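Local coordinates for mannosylglycerate hydrolase MGH1-like glycoside hydrolase domain-containing protein (Thermus thermophilus HB8, PDB 4WVA) that hydrolyses mannosylglycerate to mannose and glycerate, and probably splits glucosylglycerate as well, at residues A[208-211]-A[212-216]. Residues are numbered along the deposited sequence; the frame is centred on the assembly and turned at random.
Sequences LSLL and YLFRR
Tyr-212 N gives a hydrogen bond to Leu-208 O at 2.8 Å. It is the first of four backbone bonds between 208-211 and 212-216, each from an amide to the carbonyl four residues back. Leu-213 N bonds to Ser-209 O, Phe-214 N to Leu-210 O at 2.9 Å, and Arg-215 N to Leu-211 O. All are nearly straight.

Two aromatic rings lie back against the preceding turn. Tyr-212 has CG anti to its own carbonyl carbon (chi1 -65°). This turns the ring toward the start of the helix, where Leu-208 O sits over one face, 3.2 Å from Tyr-212 CD2. Leu-208 crosses the phenol at a slant. Its CD1 methyl rests 3.8 Å from Tyr-212 CZ and also touches the hydroxyl oxygen. The ring of Phe-214 is likewise laid back along the helix. One face of it receives Leu-210 O, which is 3.2 Å from Phe-214 CG and nearer the rim than the centre. The far end of this ring meets the side chain of Leu-210, with Phe-214 CZ 4.0 Å from Leu-210 CB. An alanine in place of Phe-214 would probably leave a gap beside Leu-210 CB and uncover the Leu-210 carbonyl on that side.

Arg-215 bends at chi3 (69°), bringing its flat guanidinium back alongside Tyr-212, whose CD1 lies over one face, offset toward the rim.

Loops of the same chain border the helix: Ser-209 OG is hydrogen-bonded to Pro-178 O, Leu-210 touches His-158, and Leu-213 touches Pro-229. Leu-208 is about 10 Å, side chain to side chain, from Asp-165, the probable proton donor.

The pattern is that of a regular alpha-helix with i to i+4 side-chain packing. It forms the C-terminal part of helix 201-216 in this (alpha/alpha)6-barrel glycosidase.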
loop_
_atom_site.group_PDB
_atom_site.type_symbol
_atom_site.label_atom_id
_atom_site.label_comp_id
_atom_site.label_asym_id
_atom_site.label_seq_id
_atom_site.Cartn_x
_atom_site.Cartn_y
_atom_site.Cartn_z
ATOM N N LEU A 208 20.594 -32.142 11.616
ATOM C CA LEU A 208 20.382 -33.556 11.315
ATOM C C LEU A 208 19.203 -34.142 12.083
ATOM O O LEU A 208 18.417 -34.907 11.529
ATOM C CB LEU A 208 21.674 -34.373 11.527
ATOM C CG LEU A 208 22.554 -34.509 10.277
ATOM C CD1 LEU A 208 21.880 -35.398 9.243
ATOM C CD2 LEU A 208 22.901 -33.168 9.656
ATOM N N SER A 209 19.058 -33.751 13.341
ATOM C CA SER A 209 17.877 -34.156 14.128
ATOM C C SER A 209 16.571 -33.821 13.401
ATOM O O SER A 209 15.647 -34.647 13.298
ATOM C CB SER A 209 17.899 -33.510 15.507
ATOM O OG SER A 209 16.708 -33.818 16.218
ATOM N N LEU A 210 16.491 -32.606 12.863
ATOM C CA LEU A 210 15.312 -32.210 12.098
ATOM C C LEU A 210 15.120 -33.056 10.851
ATOM O O LEU A 210 14.009 -33.512 10.566
ATOM C CB LEU A 210 15.377 -30.717 11.733
ATOM C CG LEU A 210 15.178 -29.697 12.872
ATOM C CD1 LEU A 210 15.538 -28.282 12.420
ATOM C CD2 LEU A 210 13.761 -29.728 13.410
ATOM N N LEU A 211 16.203 -33.282 10.107
ATOM C CA LEU A 211 16.171 -34.126 8.927
ATOM C C LEU A 211 15.611 -35.502 9.274
ATOM O O LEU A 211 14.722 -36.007 8.585
ATOM C CB LEU A 211 17.576 -34.259 8.312
ATOM C CG LEU A 211 17.704 -34.895 6.911
ATOM C CD1 LEU A 211 19.067 -34.587 6.312
ATOM C CD2 LEU A 211 17.479 -36.406 6.909
ATOM N N TYR A 212 16.138 -36.100 10.344
ATOM C CA TYR A 212 15.718 -37.449 10.743
ATOM C C TYR A 212 14.246 -37.475 11.126
ATOM O O TYR A 212 13.535 -38.420 10.785
ATOM C CB TYR A 212 16.582 -38.000 11.885
ATOM C CG TYR A 212 18.044 -38.223 11.533
ATOM C CD1 TYR A 212 18.416 -38.718 10.289
ATOM C CD2 TYR A 212 19.053 -37.946 12.451
ATOM C CE1 TYR A 212 19.745 -38.923 9.964
ATOM C CE2 TYR A 212 20.384 -38.147 12.130
ATOM C CZ TYR A 212 20.716 -38.637 10.886
ATOM O OH TYR A 212 22.033 -38.845 10.548
ATOM N N LEU A 213 13.773 -36.435 11.811
ATOM C CA LEU A 213 12.343 -36.327 12.117
ATOM C C LEU A 213 11.519 -36.295 10.823
ATOM O O LEU A 213 10.552 -37.035 10.673
ATOM C CB LEU A 213 12.044 -35.089 12.974
ATOM C CG LEU A 213 10.562 -34.780 13.212
ATOM C CD1 LEU A 213 9.937 -35.929 14.011
ATOM C CD2 LEU A 213 10.367 -33.452 13.907
ATOM N N PHE A 214 11.892 -35.429 9.882
ATOM C CA PHE A 214 11.130 -35.320 8.641
ATOM C C PHE A 214 11.120 -36.626 7.849
ATOM O O PHE A 214 10.095 -37.003 7.276
ATOM C CB PHE A 214 11.673 -34.185 7.756
ATOM C CG PHE A 214 11.757 -32.846 8.447
ATOM C CD1 PHE A 214 10.972 -32.538 9.562
ATOM C CD2 PHE A 214 12.584 -31.858 7.932
ATOM C CE1 PHE A 214 11.053 -31.290 10.166
ATOM C CE2 PHE A 214 12.671 -30.622 8.543
ATOM C CZ PHE A 214 11.921 -30.341 9.657
ATOM N N ARG A 215 12.270 -37.301 7.828
ATOM C CA ARG A 215 12.428 -38.577 7.131
ATOM C C ARG A 215 11.540 -39.630 7.777
ATOM O O ARG A 215 10.861 -40.381 7.079
ATOM C CB ARG A 215 13.901 -39.025 7.146
ATOM C CG ARG A 215 14.209 -40.230 6.256
ATOM C CD ARG A 215 15.684 -40.597 6.298
ATOM N NE ARG A 215 16.080 -41.140 7.596
ATOM C CZ ARG A 215 17.331 -41.426 7.967
ATOM N NH1 ARG A 215 18.360 -41.217 7.148
ATOM N NH2 ARG A 215 17.560 -41.923 9.178
ATOM N N ARG A 216 11.517 -39.666 9.107
ATOM C CA ARG A 216 10.661 -40.603 9.840
ATOM C C ARG A 216 9.188 -40.392 9.495
ATOM O O ARG A 216 8.420 -41.344 9.368
ATOM C CB ARG A 216 10.901 -40.444 11.341
ATOM C CG ARG A 216 10.071 -41.347 12.231
ATOM C CD ARG A 216 10.692 -41.473 13.614
ATOM N NE ARG A 216 10.635 -40.239 14.403
ATOM C CZ ARG A 216 9.554 -39.785 15.043
ATOM N NH1 ARG A 216 8.391 -40.430 14.976
ATOM N NH2 ARG A 216 9.629 -38.660 15.745
#